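Local coordinates for putative trimethylamine methyltransferase (Rhizobium meliloti, PDB 4YYC), which probably transfers methyl groups, as a putative member of the trimethylamine methyltransferase family, at residues A[206-214]-A[238-246]; A[267-278]-A[312-322]. All coordinates share one frame; numbering follows the deposited sequence. Where two conformers were deposited one is given.

Interaction 1: residues A[206-214]-A[238-246]; sequences KPFMGSVTA and AVTLNLINA
The ring of Phe208 is met obliquely by the CG2 methyl of Thr240, whose distance from ring atom CE1 is 3.9 Å. With chi1 at 66°, Phe208 holds CG between its own N and carbonyl carbon, which brings the ring over toward Thr240. The amide of Asn242 is the second flat group. Close to its plane lies Thr240 OG1, 3.1 Å from ND2 along a nearly straight bond (175°), and ND2 also bonds Ala269 O, while Thr240 OG1 has Gln268 as a further partner. These bonds fix the turn of the amide and present OD1 to Gly210 N at 2.9 Å. That bond is bent and weak, and the same N-H has a second, weak acceptor in Leu241 O at 3.4 Å. The arrangement is consistent with a beta-alpha-beta connection: almost everything between 206-214 and 238-246 is helix, and the touching parts, 208-212 and 239-244, head 36° apart, as in the barrel of alternating strands and helices expected for this family. Direct pairing is loose here, and water takes part, one molecule bridging Gly210 O and Leu243 N. On the side of Met209, deposited as selenomethionine, CB sits 3.1 Å from Leu241 O, and CE packs toward Leu243 CB, with Trp119 touching both Met209 and Leu241. Further along, Val212 spreads over the backbone, CG2 lying 3.4 Å from Leu243 O, while its CG1 branch reaches Ile244 CD1 at 4.2 Å, and both side chains touch Ala259 of helix 254-265.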
loop_
_atom_site.group_PDB
_atom_site.type_symbol
_atom_site.label_atom_id
_atom_site.label_comp_id
_atom_site.label_asym_id
_atom_site.label_seq_id
_atom_site.Cartn_x
_atom_site.Cartn_y
_atom_site.Cartn_z
ATOM N N LYS A 206 23.427 13.479 -9.059
ATOM C CA LYS A 206 22.264 13.691 -8.213
ATOM C C LYS A 206 22.716 14.111 -6.823
ATOM O O LYS A 206 23.826 13.844 -6.424
ATOM C CB LYS A 206 21.390 12.435 -8.168
ATOM C CG LYS A 206 20.705 12.114 -9.480
ATOM C CD LYS A 206 19.900 10.822 -9.508
ATOM C CE LYS A 206 19.297 10.588 -10.883
ATOM N NZ LYS A 206 18.469 9.352 -10.877
ATOM N N PRO A 207 21.841 14.764 -6.048
ATOM C CA PRO A 207 22.269 15.239 -4.726
ATOM C C PRO A 207 22.616 14.077 -3.787
ATOM O O PRO A 207 21.969 13.056 -3.823
ATOM C CB PRO A 207 21.088 16.006 -4.197
ATOM C CG PRO A 207 20.040 15.906 -5.183
ATOM C CD PRO A 207 20.481 15.184 -6.400
ATOM N N PHE A 208 23.644 14.263 -2.979
ATOM C CA PHE A 208 24.193 13.179 -2.171
ATOM C C PHE A 208 24.272 13.559 -0.704
ATOM O O PHE A 208 24.096 14.737 -0.333
ATOM C CB PHE A 208 25.532 12.723 -2.755
ATOM C CG PHE A 208 26.624 13.762 -2.677
ATOM C CD1 PHE A 208 27.363 13.913 -1.521
ATOM C CD2 PHE A 208 26.902 14.611 -3.754
ATOM C CE1 PHE A 208 28.392 14.847 -1.442
ATOM C CE2 PHE A 208 27.899 15.562 -3.669
ATOM C CZ PHE A 208 28.651 15.687 -2.504
HETATM N N MSE A 209 24.579 12.566 0.109
HETATM C CA MSE A 209 24.628 12.691 1.565
HETATM C C MSE A 209 26.049 12.593 2.037
HETATM O O MSE A 209 26.913 11.997 1.387
HETATM C CB MSE A 209 23.804 11.558 2.209
HETATM C CG MSE A 209 22.331 11.612 1.840
HETATM SE SE MSE A 209 21.384 10.058 2.562
HETATM C CE MSE A 209 21.233 10.676 4.395
ATOM N N GLY A 210 26.307 13.141 3.214
ATOM C CA GLY A 210 27.639 13.193 3.765
ATOM C C GLY A 210 27.963 12.140 4.775
ATOM O O GLY A 210 27.122 11.349 5.193
ATOM N N SER A 211 29.243 12.096 5.165
ATOM C CA SER A 211 29.686 11.104 6.147
ATOM C C SER A 211 29.357 11.619 7.545
ATOM O O SER A 211 29.535 12.831 7.821
ATOM C CB SER A 211 31.185 10.874 6.053
ATOM O OG SER A 211 31.626 9.966 7.066
ATOM N N VAL A 212 28.932 10.707 8.417
ATOM C CA VAL A 212 28.585 11.047 9.798
ATOM C C VAL A 212 29.277 10.189 10.815
ATOM O O VAL A 212 29.009 10.293 11.999
ATOM C CB VAL A 212 27.056 11.086 10.031
ATOM C CG1 VAL A 212 26.426 12.196 9.215
ATOM C CG2 VAL A 212 26.433 9.759 9.731
ATOM N N THR A 213 30.236 9.374 10.367
ATOM C CA THR A 213 30.800 8.363 11.233
ATOM C C THR A 213 31.859 8.883 12.193
ATOM O O THR A 213 32.192 8.200 13.154
ATOM C CB THR A 213 31.308 7.167 10.466
ATOM O OG1 THR A 213 32.298 7.580 9.535
ATOM C CG2 THR A 213 30.147 6.508 9.769
ATOM N N ALA A 214 32.409 10.038 11.911
ATOM C CA ALA A 214 33.276 10.804 12.884
ATOM C C ALA A 214 33.251 12.264 12.491
ATOM O O ALA A 214 33.060 12.620 11.318
ATOM C CB ALA A 214 34.687 10.285 12.863
ATOM N N ALA A 238 22.610 24.253 1.016
ATOM C CA ALA A 238 22.713 22.858 1.396
ATOM C C ALA A 238 23.038 22.020 0.145
ATOM O O ALA A 238 22.302 22.054 -0.860
ATOM C CB ALA A 238 21.399 22.361 2.025
ATOM N N VAL A 239 24.142 21.297 0.207
ATOM C CA VAL A 239 24.507 20.339 -0.843
ATOM C C VAL A 239 24.534 18.914 -0.318
ATOM O O VAL A 239 24.721 17.985 -1.092
ATOM C CB VAL A 239 25.850 20.664 -1.525
ATOM C CG1 VAL A 239 25.809 22.038 -2.198
ATOM C CG2 VAL A 239 27.016 20.592 -0.564
ATOM N N THR A 240 24.334 18.746 0.985
ATOM C CA THR A 240 24.253 17.432 1.626
ATOM C C THR A 240 23.089 17.412 2.617
ATOM O O THR A 240 22.779 18.435 3.270
ATOM C CB THR A 240 25.544 17.056 2.379
ATOM O OG1 THR A 240 25.883 18.125 3.267
ATOM C CG2 THR A 240 26.655 16.832 1.438
ATOM N N LEU A 241 22.445 16.249 2.697
ATOM C CA LEU A 241 21.648 15.848 3.862
ATOM C C LEU A 241 22.444 14.802 4.610
ATOM O O LEU A 241 23.093 13.954 3.992
ATOM C CB LEU A 241 20.280 15.249 3.455
ATOM C CG LEU A 241 19.152 16.273 3.468
ATOM C CD1 LEU A 241 19.386 17.417 2.489
ATOM C CD2 LEU A 241 17.817 15.618 3.122
ATOM N N ASN A 242 22.375 14.833 5.940
ATOM C CA ASN A 242 23.272 14.061 6.783
ATOM C C ASN A 242 22.507 13.409 7.886
ATOM O O ASN A 242 21.747 14.075 8.570
ATOM C CB ASN A 242 24.389 14.967 7.279
ATOM C CG ASN A 242 25.112 15.617 6.131
ATOM O OD1 ASN A 242 25.826 14.919 5.425
ATOM N ND2 ASN A 242 24.841 16.888 5.859
ATOM N N LEU A 243 22.630 12.099 8.037
ATOM C CA LEU A 243 21.804 11.363 8.971
ATOM C C LEU A 243 22.311 11.494 10.392
ATOM O O LEU A 243 23.387 11.019 10.705
ATOM C CB LEU A 243 21.727 9.902 8.552
ATOM C CG LEU A 243 20.813 9.009 9.368
ATOM C CD1 LEU A 243 19.384 9.457 9.320
ATOM C CD2 LEU A 243 20.918 7.604 8.757
ATOM N N ILE A 244 21.507 12.108 11.253
ATOM C CA ILE A 244 21.855 12.348 12.659
ATOM C C ILE A 244 20.872 11.533 13.511
ATOM O O ILE A 244 19.752 11.996 13.807
ATOM C CB ILE A 244 21.815 13.858 13.022
ATOM C CG1 ILE A 244 22.707 14.678 12.059
ATOM C CG2 ILE A 244 22.177 14.042 14.507
ATOM C CD1 ILE A 244 24.188 14.332 12.107
ATOM N N ASN A 245 21.228 10.301 13.840
ATOM C CA ASN A 245 20.359 9.491 14.649
ATOM C C ASN A 245 20.397 9.865 16.126
ATOM O O ASN A 245 21.437 10.286 16.641
ATOM C CB ASN A 245 20.699 8.024 14.515
ATOM C CG ASN A 245 20.375 7.468 13.138
ATOM O OD1 ASN A 245 21.286 7.109 12.386
ATOM N ND2 ASN A 245 19.096 7.359 12.809
ATOM N N ALA A 246 19.259 9.738 16.795
ATOM C CA ALA A 246 19.212 9.627 18.235
ATOM C C ALA A 246 19.465 8.180 18.582
ATOM O O ALA A 246 19.055 7.260 17.839
ATOM C CB ALA A 246 17.875 10.043 18.802
HETATM O O HOH W 1 24.740 17.239 -3.778
HETATM O O HOH W 2 24.524 10.740 6.307
#

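Interaction 2: residues A[267-278]-A[312-322]; sequences NQACVVSPFILS and PVLFGTFAASI
Both Phe275 (chi1 -174°) and Phe318 (chi1 175°) hold CG trans to the backbone nitrogen, sending two rings side by side in the same direction. Their planes are only 9° apart, an offset pair with little ring overlap: centroids stand 4.7 Å apart, and Phe275 CE1 lies 3.6 Å from Phe318 CD2 near the rim. Leu277 CD2 meets Phe318 at its edge and presses on Ala320 CB at 3.5 Å, a tight fit. Replacing Phe318 with an alanine would probably leave one face of Phe275 without its partner and open a gap beside Leu277. Strands 269-277 and 313-322, joined through helix 286-307, form a parallel beta-alpha-beta unit held by eight backbone hydrogen bonds, among them Leu314 N to Cys270 O at 2.8 Å and Ser278 N to Ala320 O at 2.8 Å. The run is interrupted at Pro274, which has no N-H to offer; its CD instead lies 3.3 Å from Gly316 O. Nearby, Ser273 OG turns back to Val271 O. No charged side chain belongs to either segment, so cohesion rests largely on main-chain bonds and apolar packing, with waters bridging at the ends.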
loop_
_atom_site.group_PDB
_atom_site.type_symbol
_atom_site.label_atom_id
_atom_site.label_comp_id
_atom_site.label_asym_id
_atom_site.label_seq_id
_atom_site.Cartn_x
_atom_site.Cartn_y
_atom_site.Cartn_z
ATOM N N ASN A 267 25.940 25.146 7.021
ATOM C CA ASN A 267 24.687 25.338 6.263
ATOM C C ASN A 267 24.247 24.046 5.605
ATOM O O ASN A 267 23.529 24.103 4.592
ATOM C CB ASN A 267 24.847 26.432 5.164
ATOM C CG ASN A 267 23.547 27.143 4.786
ATOM O OD1 ASN A 267 22.579 26.550 4.261
ATOM N ND2 ASN A 267 23.546 28.420 5.001
ATOM N N GLN A 268 24.701 22.890 6.125
ATOM C CA GLN A 268 24.305 21.610 5.562
ATOM C C GLN A 268 23.215 20.988 6.434
ATOM O O GLN A 268 23.058 21.360 7.593
ATOM C CB GLN A 268 25.491 20.689 5.434
ATOM C CG GLN A 268 26.625 21.299 4.637
ATOM C CD GLN A 268 26.166 21.762 3.293
ATOM O OE1 GLN A 268 25.667 20.941 2.496
ATOM N NE2 GLN A 268 26.279 23.076 3.013
ATOM N N ALA A 269 22.419 20.103 5.861
ATOM C CA ALA A 269 21.203 19.683 6.533
ATOM C C ALA A 269 21.424 18.456 7.407
ATOM O O ALA A 269 22.106 17.503 7.013
ATOM C CB ALA A 269 20.090 19.403 5.522
ATOM N N CYS A 270 20.764 18.465 8.550
ATOM C CA CYS A 270 20.764 17.363 9.485
ATOM C C CYS A 270 19.386 16.686 9.467
ATOM O O CYS A 270 18.359 17.393 9.623
ATOM C CB CYS A 270 21.029 17.869 10.894
ATOM S SG CYS A 270 22.750 18.370 11.129
ATOM N N VAL A 271 19.362 15.365 9.261
ATOM C CA VAL A 271 18.120 14.598 9.304
ATOM C C VAL A 271 18.052 13.976 10.683
ATOM O O VAL A 271 18.648 12.917 10.921
ATOM C CB VAL A 271 18.064 13.505 8.191
ATOM C CG1 VAL A 271 16.675 12.847 8.178
ATOM C CG2 VAL A 271 18.470 14.070 6.838
ATOM N N VAL A 272 17.355 14.631 11.615
ATOM C CA VAL A 272 17.357 14.199 13.025
ATOM C C VAL A 272 16.368 13.063 13.209
ATOM O O VAL A 272 15.148 13.263 13.126
ATOM C CB VAL A 272 17.037 15.390 13.987
ATOM C CG1 VAL A 272 16.939 14.877 15.426
ATOM C CG2 VAL A 272 18.112 16.427 13.873
ATOM N N SER A 273 16.875 11.875 13.499
ATOM C CA SER A 273 16.091 10.666 13.325
ATOM C C SER A 273 16.170 9.737 14.535
ATOM O O SER A 273 17.143 8.994 14.715
ATOM C CB SER A 273 16.579 9.887 12.067
ATOM O OG SER A 273 16.445 10.696 10.896
ATOM N N PRO A 274 15.132 9.733 15.373
ATOM C CA PRO A 274 14.940 8.637 16.301
ATOM C C PRO A 274 15.088 7.302 15.574
ATOM O O PRO A 274 14.665 7.179 14.416
ATOM C CB PRO A 274 13.504 8.873 16.789
ATOM C CG PRO A 274 13.372 10.363 16.747
ATOM C CD PRO A 274 14.096 10.783 15.516
ATOM N N PHE A 275 15.687 6.329 16.231
ATOM C CA PHE A 275 15.853 4.994 15.671
ATOM C C PHE A 275 15.146 4.021 16.594
ATOM O O PHE A 275 15.680 3.658 17.653
ATOM C CB PHE A 275 17.333 4.657 15.553
ATOM C CG PHE A 275 17.592 3.358 14.844
ATOM C CD1 PHE A 275 17.658 3.328 13.457
ATOM C CD2 PHE A 275 17.698 2.181 15.550
ATOM C CE1 PHE A 275 17.855 2.131 12.778
ATOM C CE2 PHE A 275 17.913 0.963 14.884
ATOM C CZ PHE A 275 17.988 0.952 13.506
ATOM N N ILE A 276 13.942 3.633 16.203
ATOM C CA ILE A 276 13.029 2.997 17.114
ATOM C C ILE A 276 12.445 1.695 16.599
ATOM O O ILE A 276 12.001 1.612 15.453
ATOM C CB ILE A 276 11.928 3.964 17.486
ATOM C CG1 ILE A 276 12.519 4.973 18.496
ATOM C CG2 ILE A 276 10.692 3.320 18.076
ATOM C CD1 ILE A 276 11.612 6.141 18.649
ATOM N N LEU A 277 12.527 0.674 17.454
ATOM C CA LEU A 277 11.683 -0.493 17.364
ATOM C C LEU A 277 10.702 -0.386 18.531
ATOM O O LEU A 277 11.108 -0.462 19.709
ATOM C CB LEU A 277 12.512 -1.758 17.487
ATOM C CG LEU A 277 13.581 -1.920 16.391
ATOM C CD1 LEU A 277 14.337 -3.209 16.669
ATOM C CD2 LEU A 277 12.918 -1.948 15.021
ATOM N N SER A 278 9.423 -0.235 18.232
ATOM C CA SER A 278 8.424 -0.024 19.279
ATOM C C SER A 278 8.352 -1.253 20.162
ATOM O O SER A 278 8.343 -2.379 19.657
ATOM C CB SER A 278 7.058 0.280 18.692
ATOM O OG SER A 278 7.028 1.565 18.126
ATOM N N PRO A 312 19.670 24.087 8.059
ATOM C CA PRO A 312 18.539 23.250 7.644
ATOM C C PRO A 312 18.448 21.938 8.432
ATOM O O PRO A 312 19.459 21.265 8.730
ATOM C CB PRO A 312 18.769 22.997 6.147
ATOM C CG PRO A 312 20.168 23.340 5.908
ATOM C CD PRO A 312 20.657 24.243 6.984
ATOM N N VAL A 313 17.226 21.583 8.836
ATOM C CA VAL A 313 17.065 20.421 9.691
ATOM C C VAL A 313 15.717 19.734 9.400
ATOM O O VAL A 313 14.700 20.401 9.206
ATOM C CB VAL A 313 17.212 20.775 11.203
ATOM C CG1 VAL A 313 16.228 21.803 11.678
ATOM C CG2 VAL A 313 17.121 19.517 12.088
ATOM N N LEU A 314 15.728 18.403 9.367
ATOM C CA LEU A 314 14.535 17.619 9.123
ATOM C C LEU A 314 14.088 16.870 10.379
ATOM O O LEU A 314 14.926 16.429 11.180
ATOM C CB LEU A 314 14.757 16.571 8.010
ATOM C CG LEU A 314 14.955 17.093 6.597
ATOM C CD1 LEU A 314 16.333 17.667 6.385
ATOM C CD2 LEU A 314 14.618 15.996 5.602
ATOM N N PHE A 315 12.772 16.689 10.504
ATOM C CA PHE A 315 12.155 15.782 11.452
ATOM C C PHE A 315 12.199 14.391 10.794
ATOM O O PHE A 315 11.464 14.133 9.824
ATOM C CB PHE A 315 10.700 16.271 11.651
ATOM C CG PHE A 315 9.864 15.550 12.685
ATOM C CD1 PHE A 315 9.744 14.188 12.721
ATOM C CD2 PHE A 315 9.103 16.273 13.574
ATOM C CE1 PHE A 315 8.935 13.573 13.634
ATOM C CE2 PHE A 315 8.245 15.677 14.470
ATOM C CZ PHE A 315 8.173 14.316 14.517
ATOM N N GLY A 316 13.036 13.516 11.333
ATOM C CA GLY A 316 13.175 12.139 10.830
ATOM C C GLY A 316 12.524 11.170 11.763
ATOM O O GLY A 316 12.229 11.498 12.913
ATOM N N THR A 317 12.229 9.985 11.276
ATOM C CA THR A 317 11.752 8.907 12.105
ATOM C C THR A 317 12.193 7.604 11.368
ATOM O O THR A 317 11.823 7.423 10.221
ATOM C CB THR A 317 10.210 8.966 12.237
ATOM O OG1 THR A 317 9.823 10.051 13.107
ATOM C CG2 THR A 317 9.637 7.708 12.812
ATOM N N PHE A 318 12.866 6.698 12.075
ATOM C CA PHE A 318 12.924 5.305 11.668
ATOM C C PHE A 318 12.103 4.574 12.714
ATOM O O PHE A 318 12.463 4.619 13.912
ATOM C CB PHE A 318 14.332 4.755 11.630
ATOM C CG PHE A 318 14.366 3.308 11.330
ATOM C CD1 PHE A 318 14.389 2.872 10.036
ATOM C CD2 PHE A 318 14.303 2.368 12.363
ATOM C CE1 PHE A 318 14.368 1.509 9.752
ATOM C CE2 PHE A 318 14.306 1.007 12.075
ATOM C CZ PHE A 318 14.326 0.595 10.769
ATOM N N ALA A 319 11.031 3.934 12.283
ATOM C CA ALA A 319 10.147 3.267 13.214
ATOM C C ALA A 319 9.637 1.949 12.680
ATOM O O ALA A 319 9.090 1.859 11.580
ATOM C CB ALA A 319 9.028 4.208 13.651
ATOM N N ALA A 320 9.950 0.914 13.411
ATOM C CA ALA A 320 9.483 -0.419 13.105
ATOM C C ALA A 320 8.961 -1.051 14.380
ATOM O O ALA A 320 8.936 -0.391 15.453
ATOM C CB ALA A 320 10.622 -1.202 12.487
ATOM N N SER A 321 8.470 -2.273 14.291
ATOM C CA SER A 321 7.973 -2.985 15.467
ATOM C C SER A 321 8.920 -4.114 15.833
ATOM O O SER A 321 9.976 -4.296 15.193
ATOM C CB SER A 321 6.529 -3.473 15.229
ATOM O OG SER A 321 6.377 -3.973 13.921
ATOM N N ILE A 322 8.558 -4.853 16.868
ATOM C CA ILE A 322 9.288 -6.079 17.226
ATOM C C ILE A 322 8.323 -7.242 17.270
ATOM O O ILE A 322 7.129 -7.051 17.448
ATOM C CB ILE A 322 10.034 -6.011 18.571
ATOM C CG1 ILE A 322 9.092 -5.658 19.712
ATOM C CG2 ILE A 322 11.168 -5.015 18.488
ATOM C CD1 ILE A 322 9.781 -5.701 21.048
HETATM O O HOH W 3 21.915 21.501 10.084
HETATM O O HOH W 4 6.930 1.763 15.333
HETATM O O HOH W 5 5.998 -3.822 18.525
#

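How the interactions relate
Interactions 1 and 2 are successive pairings in one sheet, with centres about 12 Å apart and strands 240-245 and 269-277 as the neighbours that join them. The seam is mainly polar: Asn242 O and Val271 N lie 2.8 Å apart, a probable hydrogen bond, as do Val239 N and Gln268 OE1 at 2.8 Å, while Leu243 CD1 packs 3.6 Å from Ser273 OG. An unknown ligand, probably from the crystallisation liquor, lies about 4 Å from the side chain of Leu243, and one about 4 Å from that of Phe318; Asn245 ND2 hydrogen-bonds such a ligand. This is consistent with a shared pocket but does not identify a substrate.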